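Local coordinates for type II restriction enzyme BsoBI (Geobacillus stearothermophilus, PDB 1DC1), which cuts double-stranded DNA as a homodimeric type II restriction endonuclease, recognising the degenerate sequence 5'-CYCGRG-3' and cleaving after its first C, at residues S188-I202 against K208-P220. Residues are numbered along the deposited sequence; the frame is centred on the assembly and turned at random. Where two conformers were deposited one is given.
Sequences SWTINGKHRTLMYNI and KKNVDICLFNCEP. With nucleotides of chain A.
Strands 194-199 and 213-217 run antiparallel at 160° in the central mixed sheet of the PD-(D/E)XK nuclease fold, with Thr197 facing Phe216 and Met199 facing Cys214 as hydrogen-bonded pairs. Between these, Leu198 and Leu215 form a non-hydrogen-bonded pair. On the face carrying their side chains Leu198 CD1 presses tightly on Ile213 CG2 (3.4 Å), Leu215 CD1 meets Trp189 CH2, and Tyr200 lies alongside Ile213, both packing on Leu142 of helix 110-152. The other face carries Thr197, Met199, Cys214 and Phe216; Met199 CG touches the edge of the Phe216 ring at CE2, 4.0 Å away. With OG1 beside its own backbone N (chi1 -56°), Thr197 donates to Cys218 O over 2.7 Å, nearly along the C=O axis. His195 O is gripped from opposite faces of its plane by Cys218 N and Arg196 NH1, while Arg196 NE forms a salt bridge with the C-terminal carboxylate of Ile323.

At the DNA end both segments turn a corner, at Tyr200-Asn201 and at Asp212, and Asn201 and Ile202 together face Val211 in a G1 beta bulge. Asp212 is predicted to bind catalytic magnesium with Glu240 and Lys242; its OD2 accepts from Leu241 N. Two residues earlier, Asn210 N donates almost straight (165°) to OP1 of DC5 of chain A, at 2.8 Å.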
loop_
_atom_site.group_PDB
_atom_site.type_symbol
_atom_site.label_atom_id
_atom_site.label_comp_id
_atom_site.label_asym_id
_atom_site.label_seq_id
_atom_site.Cartn_x
_atom_site.Cartn_y
_atom_site.Cartn_z
ATOM N N SER D 188 -3.046 -24.690 -19.430
ATOM C CA SER D 188 -3.573 -24.690 -20.778
ATOM C C SER D 188 -4.483 -25.881 -21.033
ATOM O O SER D 188 -4.167 -26.985 -20.633
ATOM C CB SER D 188 -2.395 -24.698 -21.737
ATOM O OG SER D 188 -2.869 -24.525 -23.053
ATOM N N TRP D 189 -5.599 -25.680 -21.715
ATOM C CA TRP D 189 -6.528 -26.778 -22.020
ATOM C C TRP D 189 -7.232 -26.567 -23.380
ATOM O O TRP D 189 -7.020 -25.566 -24.099
ATOM C CB TRP D 189 -7.625 -26.900 -20.951
ATOM C CG TRP D 189 -8.505 -25.657 -20.864
ATOM C CD1 TRP D 189 -9.737 -25.439 -21.472
ATOM C CD2 TRP D 189 -8.209 -24.450 -20.101
ATOM N NE1 TRP D 189 -10.208 -24.177 -21.116
ATOM C CE2 TRP D 189 -9.301 -23.554 -20.288
ATOM C CE3 TRP D 189 -7.127 -24.052 -19.283
ATOM C CZ2 TRP D 189 -9.331 -22.266 -19.670
ATOM C CZ3 TRP D 189 -7.160 -22.782 -18.666
ATOM C CH2 TRP D 189 -8.241 -21.912 -18.860
ATOM N N THR D 190 -8.070 -27.536 -23.733
ATOM C CA THR D 190 -8.846 -27.493 -24.968
ATOM C C THR D 190 -10.275 -27.864 -24.578
ATOM O O THR D 190 -10.506 -28.874 -23.922
ATOM C CB THR D 190 -8.355 -28.499 -26.011
ATOM O OG1 THR D 190 -7.015 -28.196 -26.378
ATOM C CG2 THR D 190 -9.219 -28.428 -27.252
ATOM N N ILE D 191 -11.220 -27.020 -24.970
ATOM C CA ILE D 191 -12.620 -27.245 -24.666
ATOM C C ILE D 191 -13.398 -26.997 -25.973
ATOM O O ILE D 191 -13.225 -25.976 -26.610
ATOM C CB ILE D 191 -13.105 -26.268 -23.536
ATOM C CG1 ILE D 191 -14.618 -26.347 -23.399
ATOM C CG2 ILE D 191 -12.709 -24.829 -23.842
ATOM C CD1 ILE D 191 -15.056 -27.275 -22.302
ATOM N N ASN D 192 -14.230 -27.938 -26.395
ATOM C CA ASN D 192 -15.000 -27.777 -27.640
ATOM C C ASN D 192 -14.113 -27.507 -28.859
ATOM O O ASN D 192 -14.520 -26.781 -29.766
ATOM C CB ASN D 192 -15.997 -26.606 -27.527
ATOM C CG ASN D 192 -17.147 -26.898 -26.564
ATOM O OD1 ASN D 192 -17.723 -27.984 -26.580
ATOM N ND2 ASN D 192 -17.479 -25.924 -25.718
ATOM N N GLY D 193 -12.906 -28.064 -28.897
ATOM C CA GLY D 193 -12.037 -27.807 -30.030
ATOM C C GLY D 193 -11.154 -26.581 -29.882
ATOM O O GLY D 193 -10.130 -26.475 -30.525
ATOM N N LYS D 194 -11.551 -25.654 -29.030
ATOM C CA LYS D 194 -10.811 -24.412 -28.815
ATOM C C LYS D 194 -9.716 -24.581 -27.760
ATOM O O LYS D 194 -9.931 -25.191 -26.697
ATOM C CB LYS D 194 -11.800 -23.320 -28.420
ATOM C CG LYS D 194 -13.181 -23.422 -29.132
ATOM C CD LYS D 194 -13.045 -23.193 -30.642
ATOM C CE LYS D 194 -14.097 -23.927 -31.468
ATOM N NZ LYS D 194 -15.194 -23.007 -31.762
ATOM N N HIS D 195 -8.537 -24.059 -28.090
ATOM C CA HIS D 195 -7.364 -24.104 -27.204
ATOM C C HIS D 195 -7.339 -22.855 -26.346
ATOM O O HIS D 195 -7.500 -21.748 -26.846
ATOM C CB HIS D 195 -6.071 -24.163 -28.000
ATOM C CG HIS D 195 -6.005 -25.333 -28.909
ATOM N ND1 HIS D 195 -5.695 -26.596 -28.459
ATOM C CD2 HIS D 195 -6.335 -25.459 -30.218
ATOM C CE1 HIS D 195 -5.839 -27.453 -29.454
ATOM N NE2 HIS D 195 -6.228 -26.789 -30.531
ATOM N N ARG D 196 -7.095 -23.031 -25.063
ATOM C CA ARG D 196 -7.107 -21.920 -24.144
ATOM C C ARG D 196 -5.870 -21.955 -23.274
ATOM O O ARG D 196 -5.529 -23.008 -22.758
ATOM C CB ARG D 196 -8.380 -21.998 -23.261
ATOM C CG ARG D 196 -9.698 -22.133 -24.040
ATOM C CD ARG D 196 -10.039 -20.796 -24.647
ATOM N NE ARG D 196 -11.309 -20.661 -25.375
ATOM C CZ ARG D 196 -11.371 -20.418 -26.685
ATOM N NH1 ARG D 196 -10.248 -20.310 -27.373
ATOM N NH2 ARG D 196 -12.528 -20.166 -27.283
ATOM N N THR D 197 -5.204 -20.805 -23.110
ATOM C CA THR D 197 -4.008 -20.712 -22.265
ATOM C C THR D 197 -4.129 -19.544 -21.249
ATOM O O THR D 197 -4.235 -18.341 -21.611
ATOM C CB THR D 197 -2.728 -20.546 -23.148
ATOM O OG1 THR D 197 -2.650 -21.634 -24.074
ATOM C CG2 THR D 197 -1.442 -20.523 -22.299
ATOM N N LEU D 198 -4.138 -19.918 -19.974
ATOM C CA LEU D 198 -4.202 -18.947 -18.894
ATOM C C LEU D 198 -2.774 -18.690 -18.366
ATOM O O LEU D 198 -1.985 -19.621 -18.119
ATOM C CB LEU D 198 -5.100 -19.465 -17.762
ATOM C CG LEU D 198 -5.126 -18.606 -16.482
ATOM C CD1 LEU D 198 -6.339 -17.740 -16.527
ATOM C CD2 LEU D 198 -5.164 -19.505 -15.238
ATOM N N MET D 199 -2.425 -17.420 -18.216
ATOM C CA MET D 199 -1.116 -17.070 -17.686
ATOM C C MET D 199 -1.317 -16.007 -16.614
ATOM O O MET D 199 -2.221 -15.203 -16.714
ATOM C CB MET D 199 -0.235 -16.453 -18.766
ATOM C CG MET D 199 0.113 -17.372 -19.915
ATOM S SD MET D 199 1.523 -18.397 -19.628
ATOM C CE MET D 199 2.880 -17.262 -19.244
ATOM N N TYR D 200 -0.457 -16.007 -15.611
ATOM C CA TYR D 200 -0.529 -15.003 -14.566
ATOM C C TYR D 200 0.588 -13.954 -14.697
ATOM O O TYR D 200 1.689 -14.260 -15.148
ATOM C CB TYR D 200 -0.410 -15.686 -13.213
ATOM C CG TYR D 200 -1.599 -16.547 -12.873
ATOM C CD1 TYR D 200 -2.784 -15.963 -12.419
ATOM C CD2 TYR D 200 -1.520 -17.951 -12.919
ATOM C CE1 TYR D 200 -3.855 -16.735 -11.997
ATOM C CE2 TYR D 200 -2.596 -18.738 -12.496
ATOM C CZ TYR D 200 -3.757 -18.102 -12.027
ATOM O OH TYR D 200 -4.814 -18.813 -11.498
ATOM N N ASN D 201 0.293 -12.723 -14.328
ATOM C CA ASN D 201 1.287 -11.674 -14.308
ATOM C C ASN D 201 2.117 -11.506 -15.569
ATOM O O ASN D 201 3.337 -11.640 -15.577
ATOM C CB ASN D 201 2.169 -11.908 -13.076
ATOM C CG ASN D 201 1.345 -12.079 -11.807
ATOM O OD1 ASN D 201 0.495 -11.235 -11.460
ATOM N ND2 ASN D 201 1.590 -13.166 -11.109
ATOM N N ILE D 202 1.429 -11.150 -16.616
ATOM C CA ILE D 202 1.982 -10.989 -17.927
ATOM C C ILE D 202 1.967 -9.523 -18.308
ATOM O O ILE D 202 0.993 -8.803 -18.032
ATOM C CB ILE D 202 1.032 -11.745 -18.925
ATOM C CG1 ILE D 202 1.154 -13.241 -18.759
ATOM C CG2 ILE D 202 1.354 -11.441 -20.340
ATOM C CD1 ILE D 202 2.426 -13.658 -18.152
ATOM N N LYS D 208 0.839 -1.850 -22.133
ATOM C CA LYS D 208 2.199 -1.659 -21.610
ATOM C C LYS D 208 2.144 -1.680 -20.080
ATOM O O LYS D 208 2.813 -0.863 -19.410
ATOM C CB LYS D 208 2.801 -0.292 -22.032
ATOM C CG LYS D 208 3.147 -0.165 -23.533
ATOM C CD LYS D 208 3.187 1.305 -24.012
ATOM C CE LYS D 208 1.777 1.861 -24.373
ATOM N NZ LYS D 208 1.150 2.744 -23.305
ATOM N N LYS D 209 1.307 -2.573 -19.542
ATOM C CA LYS D 209 1.142 -2.730 -18.092
ATOM C C LYS D 209 1.006 -4.225 -17.849
ATOM O O LYS D 209 0.667 -5.003 -18.759
ATOM C CB LYS D 209 -0.114 -1.979 -17.591
ATOM C CG LYS D 209 -0.102 -0.409 -17.765
ATOM C CD LYS D 209 0.860 0.246 -16.759
ATOM C CE LYS D 209 1.173 1.735 -17.055
ATOM N NZ LYS D 209 2.203 1.917 -18.166
ATOM N N ASN D 210 1.334 -4.618 -16.637
ATOM C CA ASN D 210 1.235 -6.004 -16.224
ATOM C C ASN D 210 -0.225 -6.273 -15.873
ATOM O O ASN D 210 -0.937 -5.352 -15.432
ATOM C CB ASN D 210 2.166 -6.178 -15.041
ATOM C CG ASN D 210 3.609 -6.090 -15.441
ATOM O OD1 ASN D 210 4.080 -6.872 -16.260
ATOM N ND2 ASN D 210 4.320 -5.129 -14.880
ATOM N N VAL D 211 -0.672 -7.509 -16.086
ATOM C CA VAL D 211 -2.044 -7.907 -15.767
ATOM C C VAL D 211 -1.979 -9.187 -14.953
ATOM O O VAL D 211 -1.209 -10.086 -15.252
ATOM C CB VAL D 211 -2.895 -8.124 -17.050
ATOM C CG1 VAL D 211 -4.319 -8.387 -16.645
ATOM C CG2 VAL D 211 -2.886 -6.812 -17.949
ATOM N N ASP D 212 -2.786 -9.274 -13.912
ATOM C CA ASP D 212 -2.748 -10.458 -13.033
ATOM C C ASP D 212 -3.079 -11.744 -13.762
ATOM O O ASP D 212 -2.349 -12.732 -13.642
ATOM C CB ASP D 212 -3.748 -10.320 -11.874
ATOM C CG ASP D 212 -3.364 -9.230 -10.882
ATOM O OD1 ASP D 212 -2.159 -8.830 -10.785
ATOM O OD2 ASP D 212 -4.298 -8.771 -10.206
ATOM N N ILE D 213 -4.198 -11.719 -14.502
ATOM C CA ILE D 213 -4.733 -12.903 -15.202
ATOM C C ILE D 213 -4.969 -12.594 -16.668
ATOM O O ILE D 213 -5.624 -11.586 -16.984
ATOM C CB ILE D 213 -6.104 -13.318 -14.616
ATOM C CG1 ILE D 213 -5.956 -13.595 -13.113
ATOM C CG2 ILE D 213 -6.729 -14.493 -15.446
ATOM C CD1 ILE D 213 -7.246 -13.689 -12.414
ATOM N N CYS D 214 -4.474 -13.478 -17.541
ATOM C CA CYS D 214 -4.636 -13.350 -18.980
ATOM C C CYS D 214 -5.037 -14.681 -19.564
ATOM O O CYS D 214 -4.377 -15.667 -19.282
ATOM C CB CYS D 214 -3.323 -12.898 -19.612
ATOM S SG CYS D 214 -2.916 -11.119 -19.380
ATOM N N LEU D 215 -6.107 -14.694 -20.361
ATOM C CA LEU D 215 -6.579 -15.911 -21.026
ATOM C C LEU D 215 -6.389 -15.702 -22.487
ATOM O O LEU D 215 -6.921 -14.756 -23.042
ATOM C CB LEU D 215 -8.060 -16.199 -20.772
ATOM C CG LEU D 215 -8.574 -17.579 -21.287
ATOM C CD1 LEU D 215 -7.813 -18.666 -20.577
ATOM C CD2 LEU D 215 -10.043 -17.800 -21.010
ATOM N N PHE D 216 -5.640 -16.602 -23.121
ATOM C CA PHE D 216 -5.344 -16.500 -24.548
ATOM C C PHE D 216 -6.075 -17.505 -25.361
ATOM O O PHE D 216 -6.273 -18.629 -24.922
ATOM C CB PHE D 216 -3.883 -16.750 -24.844
ATOM C CG PHE D 216 -3.001 -15.716 -24.305
ATOM C CD1 PHE D 216 -2.763 -14.546 -25.024
ATOM C CD2 PHE D 216 -2.417 -15.892 -23.055
ATOM C CE1 PHE D 216 -1.949 -13.558 -24.502
ATOM C CE2 PHE D 216 -1.597 -14.916 -22.511
ATOM C CZ PHE D 216 -1.360 -13.750 -23.230
ATOM N N ASN D 217 -6.467 -17.069 -26.548
ATOM C CA ASN D 217 -7.111 -17.919 -27.521
ATOM C C ASN D 217 -5.924 -18.489 -28.301
ATOM O O ASN D 217 -5.481 -17.876 -29.274
ATOM C CB ASN D 217 -7.937 -17.092 -28.487
ATOM C CG ASN D 217 -8.157 -17.811 -29.766
ATOM O OD1 ASN D 217 -7.749 -18.972 -29.912
ATOM N ND2 ASN D 217 -8.808 -17.157 -30.711
ATOM N N CYS D 218 -5.412 -19.643 -27.904
ATOM C CA CYS D 218 -4.261 -20.208 -28.589
ATOM C C CYS D 218 -3.647 -21.404 -27.845
ATOM O O CYS D 218 -3.611 -21.445 -26.600
ATOM C CB CYS D 218 -3.195 -19.117 -28.775
ATOM S SG CYS D 218 -2.158 -18.816 -27.318
ATOM N N GLU D 219 -3.176 -22.381 -28.622
ATOM C CA GLU D 219 -2.551 -23.569 -28.067
ATOM C C GLU D 219 -1.408 -23.041 -27.199
ATOM O O GLU D 219 -0.837 -21.978 -27.478
ATOM C CB GLU D 219 -2.038 -24.499 -29.190
ATOM C CG GLU D 219 -1.207 -23.825 -30.328
ATOM C CD GLU D 219 -2.022 -23.461 -31.611
ATOM O OE1 GLU D 219 -2.143 -24.307 -32.552
ATOM O OE2 GLU D 219 -2.530 -22.307 -31.676
ATOM N N PRO D 220 -1.084 -23.764 -26.116
ATOM C CA PRO D 220 -0.026 -23.432 -25.149
ATOM C C PRO D 220 1.345 -23.175 -25.762
ATOM O O PRO D 220 1.406 -22.478 -26.797
ATOM C CB PRO D 220 0.000 -24.636 -24.214
ATOM C CG PRO D 220 -0.738 -25.736 -24.964
ATOM C CD PRO D 220 -1.765 -25.029 -25.776
ATOM P P DC A 5 1.306 -2.259 -13.527
ATOM O OP1 DC A 5 1.825 -2.537 -14.890
ATOM O OP2 DC A 5 0.020 -1.591 -13.369
ATOM O "O5'" DC A 5 1.204 -3.686 -12.841
ATOM C "C5'" DC A 5 0.815 -3.830 -11.479
ATOM C "C4'" DC A 5 1.597 -4.951 -10.841
ATOM O "O4'" DC A 5 2.968 -4.557 -10.636
ATOM C "C3'" DC A 5 1.102 -5.321 -9.451
ATOM O "O3'" DC A 5 -0.001 -6.194 -9.523
ATOM C "C2'" DC A 5 2.315 -5.964 -8.821
ATOM C "C1'" DC A 5 3.422 -5.099 -9.401
ATOM N N1 DC A 5 3.889 -3.996 -8.525
ATOM C C2 DC A 5 4.692 -4.345 -7.417
ATOM O O2 DC A 5 4.898 -5.572 -7.186
ATOM N N3 DC A 5 5.206 -3.354 -6.633
ATOM C C4 DC A 5 4.943 -2.064 -6.918
ATOM N N4 DC A 5 5.496 -1.129 -6.149
ATOM C C5 DC A 5 4.113 -1.685 -8.019
ATOM C C6 DC A 5 3.600 -2.678 -8.779
ATOM P P DA A 4 5.360 2.133 -15.798
ATOM O OP1 DA A 4 4.329 2.150 -16.911
ATOM O OP2 DA A 4 5.658 3.402 -15.025
ATOM O "O5'" DA A 4 4.899 1.017 -14.764
ATOM C "C5'" DA A 4 4.611 -0.314 -15.203
ATOM C "C4'" DA A 4 4.293 -1.183 -14.016
ATOM O "O4'" DA A 4 5.507 -1.411 -13.264
ATOM C "C3'" DA A 4 3.279 -0.568 -13.038
ATOM O "O3'" DA A 4 2.353 -1.528 -12.557
ATOM C "C2'" DA A 4 4.140 -0.258 -11.816
ATOM C "C1'" DA A 4 5.157 -1.378 -11.920
ATOM N N9 DA A 4 6.371 -1.243 -11.142
ATOM C C8 DA A 4 7.104 -0.124 -10.930
ATOM N N7 DA A 4 8.052 -0.289 -10.056
ATOM C C5 DA A 4 7.958 -1.630 -9.693
ATOM C C6 DA A 4 8.697 -2.429 -8.778
ATOM N N6 DA A 4 9.677 -1.945 -8.020
ATOM N N1 DA A 4 8.376 -3.737 -8.673
ATOM C C2 DA A 4 7.368 -4.203 -9.426
ATOM N N3 DA A 4 6.601 -3.550 -10.309
ATOM C C4 DA A 4 6.956 -2.241 -10.388
ATOM P P DT A 6 -1.034 -6.255 -8.323
ATOM O OP1 DT A 6 -2.045 -7.203 -8.781
ATOM O OP2 DT A 6 -1.430 -4.909 -7.790
ATOM O "O5'" DT A 6 -0.219 -6.911 -7.120
ATOM C "C5'" DT A 6 0.034 -8.330 -7.080
ATOM C "C4'" DT A 6 0.694 -8.696 -5.768
ATOM O "O4'" DT A 6 1.997 -8.076 -5.647
ATOM C "C3'" DT A 6 -0.080 -8.230 -4.538
ATOM O "O3'" DT A 6 -1.068 -9.211 -4.235
ATOM C "C2'" DT A 6 1.009 -8.171 -3.485
ATOM C "C1'" DT A 6 2.241 -7.759 -4.281
ATOM N N1 DT A 6 2.444 -6.317 -4.177
ATOM C C2 DT A 6 3.194 -5.850 -3.125
ATOM O O2 DT A 6 3.660 -6.568 -2.246
ATOM N N3 DT A 6 3.374 -4.498 -3.126
ATOM C C4 DT A 6 2.870 -3.592 -4.025
ATOM O O4 DT A 6 3.176 -2.416 -3.916
ATOM C C5 DT A 6 2.017 -4.153 -5.057
ATOM C C7 DT A 6 1.296 -3.247 -6.004
ATOM C C6 DT A 6 1.884 -5.463 -5.097
HETATM O O HOH W 1 -7.902 -22.034 -30.653
HETATM O O HOH W 2 0.381 -8.402 -12.150
#